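Pectate lyase (Pectobacterium carotovorum, PDB 4U49) probably cleaves polygalacturonate and methyl-esterified pectins by calcium-dependent elimination at internal linkages of the polymer, as a secreted polysaccharide lyase of family 3. Local coordinates at residues P155-E160 / K165-S170; M27-D32 / T245-H250; R267-I272 / S282-N287; T76-N81 / T275-I280; D22-M27 / V90-G95. All blocks are in the same frame, centred on the assembly; numbering follows the deposited sequence.

Interaction 1 (P155-E160 / K165-S170)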
# COMPACT_ATOMS: atom_id res chain seq x y z
N PRO A 155 -4.00 15.44 6.46
CA PRO A 155 -2.99 14.45 6.08
C PRO A 155 -1.76 14.55 6.98
O PRO A 155 -1.40 15.65 7.39
CB PRO A 155 -2.66 14.81 4.63
CG PRO A 155 -3.05 16.25 4.50
CD PRO A 155 -4.21 16.46 5.42
N VAL A 156 -1.14 13.41 7.28
CA VAL A 156 0.12 13.41 8.02
C VAL A 156 1.22 13.94 7.11
O VAL A 156 2.16 14.59 7.56
CB VAL A 156 0.47 11.99 8.54
CG1 VAL A 156 1.80 12.01 9.29
CG2 VAL A 156 -0.64 11.46 9.42
N ILE A 157 1.08 13.66 5.82
CA ILE A 157 2.03 14.13 4.81
C ILE A 157 1.29 14.53 3.54
O ILE A 157 0.43 13.80 3.06
CB ILE A 157 3.08 13.05 4.46
CG1 ILE A 157 3.99 12.76 5.66
CG2 ILE A 157 3.91 13.48 3.27
CD1 ILE A 157 4.98 13.87 5.95
N THR A 158 1.64 15.69 2.99
CA THR A 158 1.12 16.11 1.69
C THR A 158 2.26 16.14 0.67
O THR A 158 3.31 16.74 0.92
CB THR A 158 0.44 17.49 1.74
OG1 THR A 158 -0.72 17.43 2.58
CG2 THR A 158 0.02 17.94 0.35
N LEU A 159 2.04 15.48 -0.46
CA LEU A 159 3.04 15.44 -1.52
C LEU A 159 2.55 16.21 -2.74
O LEU A 159 1.46 15.94 -3.26
CB LEU A 159 3.34 13.99 -1.91
CG LEU A 159 3.79 13.03 -0.81
CD1 LEU A 159 3.89 11.61 -1.36
CD2 LEU A 159 5.13 13.47 -0.22
N GLU A 160 3.35 17.16 -3.19
CA GLU A 160 3.07 17.86 -4.44
C GLU A 160 4.17 17.55 -5.44
O GLU A 160 5.25 18.13 -5.38
CB GLU A 160 2.96 19.36 -4.20
CG GLU A 160 1.79 19.74 -3.31
CD GLU A 160 1.67 21.24 -3.10
OE1 GLU A 160 2.69 21.94 -3.22
OE2 GLU A 160 0.54 21.71 -2.83
N LYS A 165 9.80 8.37 1.42
CA LYS A 165 10.20 6.99 1.65
C LYS A 165 10.62 6.72 3.09
O LYS A 165 11.02 7.63 3.81
CB LYS A 165 11.32 6.58 0.69
CG LYS A 165 12.58 7.42 0.80
CD LYS A 165 13.61 6.98 -0.23
CE LYS A 165 13.05 7.07 -1.64
NZ LYS A 165 14.07 6.71 -2.67
N ASN A 166 10.50 5.45 3.49
CA ASN A 166 10.97 4.98 4.79
C ASN A 166 10.32 5.72 5.96
O ASN A 166 10.99 6.41 6.73
CB ASN A 166 12.49 5.10 4.86
CG ASN A 166 13.17 4.45 3.67
OD1 ASN A 166 12.73 3.41 3.18
ND2 ASN A 166 14.25 5.06 3.20
N LEU A 167 9.00 5.57 6.08
CA LEU A 167 8.24 6.29 7.09
C LEU A 167 7.26 5.38 7.81
O LEU A 167 6.63 4.52 7.20
CB LEU A 167 7.49 7.46 6.45
CG LEU A 167 6.53 8.25 7.35
CD1 LEU A 167 7.28 9.00 8.44
CD2 LEU A 167 5.67 9.20 6.52
N ARG A 168 7.12 5.59 9.11
CA ARG A 168 6.11 4.91 9.90
C ARG A 168 5.04 5.91 10.31
O ARG A 168 5.36 6.96 10.87
CB ARG A 168 6.73 4.23 11.12
CG ARG A 168 5.79 3.32 11.89
CD ARG A 168 6.55 2.58 12.99
NE ARG A 168 7.68 1.84 12.47
CZ ARG A 168 7.67 0.54 12.19
NH1 ARG A 168 6.58 -0.18 12.40
NH2 ARG A 168 8.76 -0.05 11.71
N ILE A 169 3.79 5.61 10.00
CA ILE A 169 2.68 6.45 10.45
C ILE A 169 2.11 5.81 11.71
O ILE A 169 1.76 4.64 11.71
CB ILE A 169 1.61 6.62 9.37
CG1 ILE A 169 2.21 7.34 8.16
CG2 ILE A 169 0.43 7.42 9.91
CD1 ILE A 169 1.25 7.54 7.03
N SER A 170 2.05 6.59 12.78
CA SER A 170 1.76 6.06 14.10
C SER A 170 0.35 5.49 14.22
O SER A 170 -0.55 5.84 13.45
CB SER A 170 1.96 7.13 15.17
OG SER A 170 0.86 8.02 15.20

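Interaction 2 (M27-D32 / T245-H250)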
# COMPACT_ATOMS: atom_id res chain seq x y z
N MET A 27 12.56 -1.91 7.16
CA MET A 27 11.73 -1.69 8.34
C MET A 27 10.86 -2.92 8.57
O MET A 27 10.65 -3.71 7.65
CB MET A 27 10.85 -0.46 8.17
CG MET A 27 11.58 0.80 7.74
SD MET A 27 10.50 2.24 7.78
CE MET A 27 9.08 1.63 6.86
N LEU A 28 10.33 -3.08 9.78
CA LEU A 28 9.45 -4.21 10.03
C LEU A 28 8.24 -3.86 10.89
O LEU A 28 8.22 -2.85 11.59
CB LEU A 28 10.22 -5.37 10.67
CG LEU A 28 11.07 -5.16 11.92
CD1 LEU A 28 10.21 -5.14 13.18
CD2 LEU A 28 12.13 -6.25 12.02
N LEU A 29 7.24 -4.72 10.81
CA LEU A 29 6.06 -4.63 11.66
C LEU A 29 5.73 -6.01 12.18
O LEU A 29 5.36 -6.90 11.42
CB LEU A 29 4.87 -4.05 10.89
CG LEU A 29 3.56 -3.92 11.67
CD1 LEU A 29 3.70 -2.90 12.79
CD2 LEU A 29 2.40 -3.56 10.74
N LYS A 30 5.91 -6.21 13.49
CA LYS A 30 5.51 -7.46 14.12
C LYS A 30 4.10 -7.29 14.66
O LYS A 30 3.88 -6.60 15.66
CB LYS A 30 6.49 -7.86 15.23
CG LYS A 30 6.24 -9.24 15.82
CD LYS A 30 7.37 -9.66 16.75
CE LYS A 30 7.02 -10.95 17.47
NZ LYS A 30 8.15 -11.44 18.31
N LYS A 31 3.14 -7.91 13.98
CA LYS A 31 1.73 -7.63 14.19
C LYS A 31 0.87 -8.71 13.56
O LYS A 31 1.27 -9.33 12.58
CB LYS A 31 1.37 -6.26 13.60
CG LYS A 31 -0.03 -5.76 13.91
CD LYS A 31 -0.11 -5.18 15.31
CE LYS A 31 -0.81 -3.83 15.30
NZ LYS A 31 -0.08 -2.85 14.45
N ASP A 32 -0.31 -8.94 14.14
CA ASP A 32 -1.28 -9.90 13.60
C ASP A 32 -0.69 -11.30 13.43
O ASP A 32 -0.94 -11.97 12.43
CB ASP A 32 -1.84 -9.40 12.27
CG ASP A 32 -2.47 -8.02 12.38
OD1 ASP A 32 -2.15 -7.15 11.55
OD2 ASP A 32 -3.30 -7.81 13.29
N THR A 245 1.48 -4.57 1.13
CA THR A 245 0.79 -5.60 1.90
C THR A 245 -0.20 -5.04 2.92
O THR A 245 0.14 -4.18 3.74
CB THR A 245 1.80 -6.51 2.65
OG1 THR A 245 2.61 -7.20 1.69
CG2 THR A 245 1.07 -7.53 3.52
N LEU A 246 -1.43 -5.55 2.87
CA LEU A 246 -2.45 -5.22 3.85
C LEU A 246 -2.49 -6.29 4.93
O LEU A 246 -2.51 -7.49 4.63
CB LEU A 246 -3.83 -5.09 3.19
CG LEU A 246 -4.03 -4.01 2.13
CD1 LEU A 246 -5.46 -4.05 1.60
CD2 LEU A 246 -3.71 -2.64 2.70
N THR A 247 -2.51 -5.88 6.19
CA THR A 247 -2.64 -6.82 7.29
C THR A 247 -3.76 -6.39 8.23
O THR A 247 -4.14 -5.22 8.27
CB THR A 247 -1.32 -6.97 8.08
OG1 THR A 247 -1.49 -7.96 9.11
CG2 THR A 247 -0.92 -5.66 8.72
N GLY A 248 -4.29 -7.35 8.98
CA GLY A 248 -5.42 -7.09 9.86
C GLY A 248 -6.74 -7.29 9.15
O GLY A 248 -6.87 -8.16 8.28
N GLN A 249 -7.73 -6.49 9.51
CA GLN A 249 -9.06 -6.60 8.93
C GLN A 249 -9.43 -5.32 8.19
O GLN A 249 -9.50 -4.25 8.79
CB GLN A 249 -10.10 -6.92 10.02
CG GLN A 249 -9.87 -8.25 10.73
CD GLN A 249 -8.72 -8.21 11.71
OE1 GLN A 249 -8.50 -7.21 12.39
NE2 GLN A 249 -7.96 -9.30 11.78
N HIS A 250 -9.65 -5.44 6.88
CA HIS A 250 -9.87 -4.29 6.02
C HIS A 250 -11.27 -4.25 5.43
O HIS A 250 -12.00 -5.24 5.44
CB HIS A 250 -8.84 -4.27 4.89
CG HIS A 250 -7.46 -3.92 5.34
ND1 HIS A 250 -6.94 -2.65 5.22
CD2 HIS A 250 -6.48 -4.67 5.91
CE1 HIS A 250 -5.71 -2.63 5.70
NE2 HIS A 250 -5.41 -3.84 6.13

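Interaction 3 (R267-I272 / S282-N287)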
# COMPACT_ATOMS: atom_id res chain seq x y z
N ARG A 267 -11.32 7.11 -13.51
CA ARG A 267 -10.44 6.98 -12.37
C ARG A 267 -9.78 5.61 -12.47
O ARG A 267 -10.47 4.59 -12.48
CB ARG A 267 -11.20 7.13 -11.05
CG ARG A 267 -11.94 8.44 -10.89
CD ARG A 267 -12.51 8.55 -9.49
NE ARG A 267 -13.26 9.79 -9.29
CZ ARG A 267 -14.58 9.86 -9.26
NH1 ARG A 267 -15.30 8.76 -9.42
NH2 ARG A 267 -15.19 11.03 -9.07
N ASN A 268 -8.46 5.59 -12.55
CA ASN A 268 -7.76 4.34 -12.85
C ASN A 268 -6.94 3.79 -11.70
O ASN A 268 -6.33 4.53 -10.93
CB ASN A 268 -6.87 4.54 -14.07
CG ASN A 268 -7.65 4.90 -15.31
OD1 ASN A 268 -8.74 4.39 -15.55
ND2 ASN A 268 -7.10 5.81 -16.11
N LEU A 269 -6.93 2.46 -11.60
CA LEU A 269 -6.13 1.75 -10.61
C LEU A 269 -5.32 0.66 -11.29
O LEU A 269 -5.85 -0.10 -12.09
CB LEU A 269 -7.02 1.13 -9.53
CG LEU A 269 -6.31 0.21 -8.52
CD1 LEU A 269 -5.52 1.03 -7.51
CD2 LEU A 269 -7.28 -0.73 -7.82
N THR A 270 -4.03 0.59 -10.97
CA THR A 270 -3.23 -0.53 -11.42
C THR A 270 -2.55 -1.20 -10.25
O THR A 270 -1.74 -0.58 -9.54
CB THR A 270 -2.18 -0.11 -12.46
OG1 THR A 270 -2.83 0.46 -13.60
CG2 THR A 270 -1.37 -1.32 -12.91
N ILE A 271 -2.88 -2.47 -10.02
CA ILE A 271 -2.19 -3.25 -9.01
C ILE A 271 -1.15 -4.10 -9.71
O ILE A 271 -1.49 -5.11 -10.33
CB ILE A 271 -3.14 -4.15 -8.21
CG1 ILE A 271 -4.21 -3.33 -7.49
CG2 ILE A 271 -2.36 -4.99 -7.20
CD1 ILE A 271 -5.20 -4.17 -6.72
N ILE A 272 0.11 -3.69 -9.64
CA ILE A 272 1.19 -4.46 -10.24
C ILE A 272 1.47 -5.68 -9.37
O ILE A 272 1.61 -6.80 -9.87
CB ILE A 272 2.46 -3.62 -10.42
CG1 ILE A 272 2.16 -2.40 -11.31
CG2 ILE A 272 3.58 -4.46 -11.02
CD1 ILE A 272 3.38 -1.59 -11.70
N SER A 282 -13.64 -6.24 -0.14
CA SER A 282 -13.50 -6.17 -1.59
C SER A 282 -12.20 -5.47 -1.98
O SER A 282 -11.61 -4.76 -1.18
CB SER A 282 -14.69 -5.44 -2.22
OG SER A 282 -14.68 -4.07 -1.86
N ILE A 283 -11.78 -5.67 -3.23
CA ILE A 283 -10.55 -5.06 -3.71
C ILE A 283 -10.83 -3.76 -4.45
O ILE A 283 -10.59 -2.68 -3.92
CB ILE A 283 -9.77 -6.02 -4.63
CG1 ILE A 283 -9.50 -7.34 -3.92
CG2 ILE A 283 -8.46 -5.37 -5.08
CD1 ILE A 283 -8.71 -7.19 -2.63
N ALA A 284 -11.36 -3.86 -5.67
CA ALA A 284 -11.53 -2.67 -6.50
C ALA A 284 -12.95 -2.54 -7.06
O ALA A 284 -13.52 -3.50 -7.55
CB ALA A 284 -10.53 -2.68 -7.65
N GLY A 285 -13.50 -1.33 -6.97
CA GLY A 285 -14.79 -1.04 -7.56
C GLY A 285 -14.67 0.06 -8.60
O GLY A 285 -14.12 1.13 -8.31
N VAL A 286 -15.17 -0.19 -9.80
CA VAL A 286 -15.04 0.75 -10.90
C VAL A 286 -16.39 1.14 -11.49
O VAL A 286 -17.32 0.33 -11.54
CB VAL A 286 -14.15 0.17 -12.03
CG1 VAL A 286 -12.71 0.03 -11.56
CG2 VAL A 286 -14.70 -1.17 -12.50
N ASN A 287 -16.50 2.39 -11.93
CA ASN A 287 -17.69 2.85 -12.65
C ASN A 287 -17.59 2.52 -14.13
O ASN A 287 -16.79 3.11 -14.85
CB ASN A 287 -17.89 4.35 -12.46
CG ASN A 287 -18.23 4.71 -11.03
OD1 ASN A 287 -19.03 4.04 -10.39
ND2 ASN A 287 -17.62 5.78 -10.53

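Interaction 4 (T76-N81 / T275-I280)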
# COMPACT_ATOMS: atom_id res chain seq x y z
N THR A 76 6.56 -11.48 4.06
CA THR A 76 5.82 -11.90 5.24
C THR A 76 6.45 -13.14 5.86
O THR A 76 6.48 -14.20 5.23
CB THR A 76 4.34 -12.18 4.93
OG1 THR A 76 3.71 -11.00 4.42
CG2 THR A 76 3.61 -12.64 6.18
N ASP A 77 6.93 -13.02 7.09
CA ASP A 77 7.53 -14.14 7.80
C ASP A 77 6.52 -14.79 8.74
O ASP A 77 6.11 -14.18 9.72
CB ASP A 77 8.78 -13.69 8.57
CG ASP A 77 9.50 -14.85 9.26
OD1 ASP A 77 10.44 -14.58 10.03
OD2 ASP A 77 9.12 -16.02 9.03
N LEU A 78 6.13 -16.02 8.42
CA LEU A 78 5.16 -16.75 9.23
C LEU A 78 5.80 -17.88 10.03
O LEU A 78 5.11 -18.61 10.74
CB LEU A 78 4.05 -17.32 8.33
CG LEU A 78 3.19 -16.30 7.58
CD1 LEU A 78 2.12 -17.00 6.76
CD2 LEU A 78 2.56 -15.31 8.54
N THR A 79 7.12 -18.02 9.93
CA THR A 79 7.81 -19.15 10.54
C THR A 79 8.61 -18.78 11.79
O THR A 79 9.19 -19.64 12.45
CB THR A 79 8.77 -19.84 9.55
OG1 THR A 79 9.84 -18.95 9.22
CG2 THR A 79 8.03 -20.23 8.27
N ALA A 80 8.64 -17.49 12.12
CA ALA A 80 9.41 -17.02 13.26
C ALA A 80 8.74 -17.37 14.58
O ALA A 80 7.51 -17.41 14.66
CB ALA A 80 9.63 -15.52 13.17
N ASN A 81 9.54 -17.63 15.61
CA ASN A 81 9.03 -17.88 16.95
C ASN A 81 8.42 -16.60 17.53
O ASN A 81 9.12 -15.61 17.73
CB ASN A 81 10.14 -18.40 17.86
CG ASN A 81 9.62 -18.94 19.19
OD1 ASN A 81 8.56 -18.55 19.67
ND2 ASN A 81 10.39 -19.83 19.80
N THR A 275 -0.36 -7.87 -1.64
CA THR A 275 -0.75 -9.01 -0.82
C THR A 275 -1.73 -8.58 0.26
O THR A 275 -1.52 -7.57 0.93
CB THR A 275 0.47 -9.66 -0.14
OG1 THR A 275 1.29 -10.29 -1.13
CG2 THR A 275 0.03 -10.69 0.88
N VAL A 276 -2.81 -9.34 0.42
CA VAL A 276 -3.71 -9.13 1.55
C VAL A 276 -3.58 -10.30 2.52
O VAL A 276 -4.14 -11.37 2.29
CB VAL A 276 -5.18 -9.00 1.10
CG1 VAL A 276 -6.09 -8.82 2.31
CG2 VAL A 276 -5.35 -7.83 0.14
N ASN A 277 -2.81 -10.09 3.59
CA ASN A 277 -2.67 -11.11 4.62
C ASN A 277 -3.61 -10.81 5.77
O ASN A 277 -3.19 -10.37 6.85
CB ASN A 277 -1.23 -11.20 5.13
CG ASN A 277 -0.98 -12.47 5.92
OD1 ASN A 277 -1.48 -13.54 5.57
ND2 ASN A 277 -0.21 -12.36 6.99
N GLY A 278 -4.89 -11.05 5.53
CA GLY A 278 -5.92 -10.77 6.51
C GLY A 278 -7.25 -10.85 5.80
O GLY A 278 -7.37 -11.49 4.76
N THR A 279 -8.25 -10.18 6.36
CA THR A 279 -9.57 -10.19 5.75
C THR A 279 -9.85 -8.85 5.07
O THR A 279 -9.40 -7.80 5.53
CB THR A 279 -10.66 -10.49 6.78
OG1 THR A 279 -10.65 -9.48 7.80
CG2 THR A 279 -10.43 -11.85 7.42
N ILE A 280 -10.61 -8.90 3.98
CA ILE A 280 -11.02 -7.69 3.28
C ILE A 280 -12.36 -7.94 2.59
O ILE A 280 -12.62 -9.05 2.12
CB ILE A 280 -9.93 -7.24 2.26
CG1 ILE A 280 -10.22 -5.84 1.74
CG2 ILE A 280 -9.81 -8.25 1.13
CD1 ILE A 280 -9.08 -5.24 0.93

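Interaction 5 (D22-M27 / V90-G95)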
# COMPACT_ATOMS: atom_id res chain seq x y z
N ASP A 22 24.99 3.17 -2.66
CA ASP A 22 23.64 2.63 -2.58
C ASP A 22 23.30 2.19 -1.16
O ASP A 22 24.17 1.78 -0.40
CB ASP A 22 23.47 1.45 -3.54
CG ASP A 22 23.76 1.82 -4.98
OD1 ASP A 22 24.04 0.91 -5.78
OD2 ASP A 22 23.71 3.03 -5.31
N ASP A 23 22.01 2.26 -0.82
CA ASP A 23 21.53 1.76 0.46
C ASP A 23 20.15 1.15 0.32
O ASP A 23 19.34 1.57 -0.51
CB ASP A 23 21.50 2.89 1.50
CG ASP A 23 22.88 3.37 1.90
OD1 ASP A 23 23.60 2.62 2.61
OD2 ASP A 23 23.26 4.50 1.51
N THR A 24 19.89 0.14 1.13
CA THR A 24 18.55 -0.41 1.26
C THR A 24 18.08 -0.19 2.69
O THR A 24 18.76 -0.59 3.63
CB THR A 24 18.50 -1.91 0.92
OG1 THR A 24 18.91 -2.10 -0.45
CG2 THR A 24 17.09 -2.45 1.10
N MET A 25 16.94 0.47 2.84
CA MET A 25 16.37 0.71 4.16
C MET A 25 15.29 -0.31 4.47
O MET A 25 14.25 -0.34 3.81
CB MET A 25 15.79 2.12 4.25
CG MET A 25 14.99 2.37 5.52
SD MET A 25 16.03 2.61 6.98
CE MET A 25 14.80 2.61 8.28
N LEU A 26 15.55 -1.15 5.47
CA LEU A 26 14.61 -2.17 5.89
C LEU A 26 13.89 -1.78 7.17
O LEU A 26 14.52 -1.36 8.14
CB LEU A 26 15.33 -3.51 6.08
CG LEU A 26 14.53 -4.69 6.63
CD1 LEU A 26 13.43 -5.09 5.66
CD2 LEU A 26 15.45 -5.87 6.91
N MET A 27 12.56 -1.91 7.16
CA MET A 27 11.73 -1.69 8.34
C MET A 27 10.86 -2.92 8.57
O MET A 27 10.65 -3.71 7.65
CB MET A 27 10.85 -0.46 8.17
CG MET A 27 11.58 0.80 7.74
SD MET A 27 10.50 2.24 7.78
CE MET A 27 9.08 1.63 6.86
N VAL A 90 17.79 -7.75 4.33
CA VAL A 90 17.54 -8.12 2.94
C VAL A 90 18.78 -7.78 2.10
O VAL A 90 19.39 -6.72 2.26
CB VAL A 90 16.29 -7.43 2.35
CG1 VAL A 90 15.04 -7.86 3.10
CG2 VAL A 90 16.42 -5.91 2.38
N ASP A 91 19.16 -8.71 1.23
CA ASP A 91 20.26 -8.50 0.30
C ASP A 91 19.70 -8.36 -1.10
O ASP A 91 18.85 -9.15 -1.50
CB ASP A 91 21.26 -9.67 0.35
CG ASP A 91 22.15 -9.64 1.58
OD1 ASP A 91 21.87 -8.86 2.52
OD2 ASP A 91 23.14 -10.40 1.61
N THR A 92 20.15 -7.35 -1.83
CA THR A 92 19.75 -7.23 -3.23
C THR A 92 20.93 -7.60 -4.13
O THR A 92 22.07 -7.21 -3.86
CB THR A 92 19.26 -5.82 -3.59
OG1 THR A 92 20.35 -4.89 -3.47
CG2 THR A 92 18.13 -5.40 -2.66
N VAL A 93 20.64 -8.35 -5.18
CA VAL A 93 21.67 -8.73 -6.14
C VAL A 93 21.40 -8.03 -7.46
O VAL A 93 20.30 -8.13 -8.02
CB VAL A 93 21.71 -10.26 -6.35
CG1 VAL A 93 22.85 -10.64 -7.27
CG2 VAL A 93 21.85 -10.97 -5.01
N SER A 94 22.40 -7.30 -7.96
CA SER A 94 22.25 -6.53 -9.18
C SER A 94 22.89 -7.25 -10.37
O SER A 94 23.57 -8.26 -10.19
CB SER A 94 22.86 -5.14 -9.02
OG SER A 94 22.12 -4.37 -8.09
N GLY A 95 22.67 -6.71 -11.56
CA GLY A 95 23.19 -7.32 -12.78
C GLY A 95 24.70 -7.33 -12.88
O GLY A 95 25.28 -8.17 -13.57
O HOH W 1 19.60 -4.82 0.06

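Interaction 1 (P155-E160 / K165-S170)
Ile157 and Leu167 cross obliquely and touch through one branch of each. CG1 of Ile157 lies 4.0 Å from CD2 of Leu167. On the leucine the first torsion sets the approach: CG stands anti to the backbone N (chi1 174°), and the branch ending in CD2 runs toward Ile157. On the isoleucine it is the methylene CG1 that makes the contact, while the second torsion (chi2 -73°) folds CD1 back, leaving the terminal methyl farther from CD2. One residue earlier on the first segment and two later on the second, methyl meets methyl: Val156 CG2 is 4.2 Å from Ile169 CG2. Both pairs are apolar and buried, and their distances fit ordinary van der Waals packing.

These side chains fill the interior of a right-handed parallel beta-helix, the fold of this lyase family. Strand 157-160 runs in one parallel sheet beside 178-182, whereas 167-169 lies on another face beside 141-142 and 184-192; the chain turns the corner between 163-165 and 167-169 at Asn166, whose backbone takes a left-handed conformation. The amide of Asn166 is held by Asp136 and Asn189 of other strands, and by Ser40 of the N-terminal domain. Leu142 packs against both Val156 and Leu167, while Trp192 is touched by Ile169. The Ile169 side chain is about 8 Å from those of Asp194 and Ile195, residues that bind calcium in another structure of this protein, although no calcium is bound to this chain.

Interaction 2 (M27-D32 / T245-H250)
Asp32 and Thr247 reach for each other from opposite directions and join through a hydrogen bond of 2.7 Å, with Thr247 OG1 donating to Asp32 OD1. The hydroxyl meets OD1 on its anti side, 28° out of the carboxylate plane. On the same threonine a looser apolar touch is made: Leu29 CD2 stands 4.4 Å from Thr247 CG2. The backbone N of Gly248 also approaches Asp32 OD1, but the angle is too poor for a bond. Thr247 can offer its hydroxyl because the first torsion (chi1 -177°) swings OG1 opposite the amide nitrogen.

A second shell fixes both partners. Asp32 OD1 is bonded to His215 ND1 as well, and Thr247 OG1 to the hydroxyl of Tyr36; two donors on OD1 would probably stabilise the charged form of the carboxylate. The carbonyl O of Thr247 accepts from His250 NE2 at 2.8 Å in a bent bond (N-H...O 130°), the donor lying above the carbonyl plane, and NE2 has a weak second partner in Ala214 O. That imidazole is covered on one face by Leu246 CB, 3.5 Å above the ring plane and offset toward the rim. Farther out, Gln249 O takes a hydrogen bond from Asn216 ND2, and Asn216 is a calcium ligand in another structure of this protein.

The contact joins the N-terminal sheet to the beta-helix. Strand 24-31 is an outer strand of that sheet and pairs with 34-41, which carries Tyr36, whereas strand 244-247 lies in the beta-helix between 213-216 on one flank and 274-277 on the other.

Interaction 3 (R267-I272 / S282-N287)
Arg267 and Asn287 come together at the end of this contact, where the guanidinium is gripped from several directions. Its NH1 bonds to Ser256 OG, its NH2 to Asn263 OD1 and its NE to the carbonyl O of Asn232. Asn287 ND2 approaches the edge of the guanidinium, in its plane, with NH1 and ND2 3.9 Å apart. Both are donors, and this is proximity without a bond: ND2 bonds instead to Cys257 O, and Asn287 OD1 accepts from Arg255. The two flat groups are turned 65° from one another. The arginine chain is extended from CG to NE (chi3 -179°), which carries its head across to Asn287 although its base does not point there. A carboxylate ties the two backbones as well: Asp292 takes the N-H of Arg267 on OD1 and that of Asn287 on OD2.

Opposite walls of the beta-helix interior face each other here. The touching parts run 154° apart, nearly antiparallel, but as separate faces of a coil and not as paired strands: their CA atoms stay 7.9 Å apart at Arg267 and Val286, and 8.1 Å at Leu269 and Ala284.

Side chains fill the gap between these walls. Leu269 CD2 packs on Ala284 CB at 3.8 Å. Ile271 and Ile283 cross at about a right angle, with the Ile271 CD1 methyl end 3.8 Å from the Ile283 CG2 branch. Trp254 from strand 252-255 is touched by Leu269, and Leu299 from strand 294-301 by Ile283.

Interaction 4 (T76-N81 / T275-I280)
At the seam between the N-terminal beta-sandwich and the beta-helix, Thr76 and Leu78 meet Asn277 at the protein surface. Thr76 and Asn277 meet at a slant, and the nearest atoms are the Thr76 methyl CG2 and the Asn277 amide nitrogen ND2, 3.9 Å apart. Leu78 adds a lighter touch, CD2 standing 4.3 Å from the same ND2. Both meetings are of a methyl with an amide, made by van der Waals contact; the polar need of ND2 is met by Tyr36, whose hydroxyl it hydrogen-bonds. The CB of Asn277 already points toward the sandwich, and the first torsion (chi1 -165°) continues the reach.

Leu78 is the middle residue of an Asx turn: Asp77 OD2 accepts the backbone N-H of Thr79 at 3.0 Å, with an N-H...O angle of 159°. The same carboxylate makes a salt bridge to Arg53 of strand 46-54 through OD2, and OD1 bonds to Tyr88 of strand 87-94; both oxygens thus have partners on other strands of the sandwich.

Strand 74-77 is an outer strand of the three-stranded sheet and pairs with 34-41, which supplies Tyr36. Strand 274-277 lies in the beta-helix between 244-247 and 294-301.

Interaction 5 (D22-M27 / V90-G95)
Thr24, Leu26 and Val90 have no flat side chain of their own, but all three pack against the side chain of Trp39, from strand 34-41. The flat group that Leu26 meets across the contact is a peptide: CD2 comes to 4.0 Å from the backbone N of Val90, while CD1 packs on Val90 CG1 at 4.1 Å. Thr24 meets Val90 at about a right angle, methyl to methyl, with CG2 of Thr24 3.7 Å from CG2 of Val90.

The Thr24 hydroxyl is turned elsewhere. OG1 sits beside the backbone N (chi1 -61°) and donates to a water at 2.9 Å, which in turn donates to Val90 O at 2.9 Å; this water bridges the two strands. OG1 is also bonded to Thr41. The methyl CG2 of Thr92 lies 4.0 Å from Thr24 OG1 and packs against it without a polar bond.

The axes of 24-27 and 90-94 pass 8.6 Å apart, at 148°, a separation of facing sheets and not of paired strands. Strand 24-31 belongs to a three-stranded sheet and 87-94 to a four-stranded one; that seven-stranded sandwich with this strand order has the topology of a fibronectin type III domain, and the contact lies in its core.

How the interactions relate
From the N terminus, interaction 5 comes first, closing the sandwich by bringing strand 24-31 to 87-94. The same first strand enters interaction 2, sharing Met27, and closes a loop of more than 200 residues onto the beta-helix; interactions 2 and 5 therefore cross. Interaction 4 makes a second bridge between the domains from strand 74-77, crossing both; its beta-helix strand, 274-277, neighbours strand 244-247 of interaction 2. Interaction 1, a short closure inside one part of the beta-helix, nests within both bridges, and its Arg168 bonds to Leu28 O. Interaction 3 closes further along the coil, crossing interaction 4 because segment 275-280 lies between its own two segments.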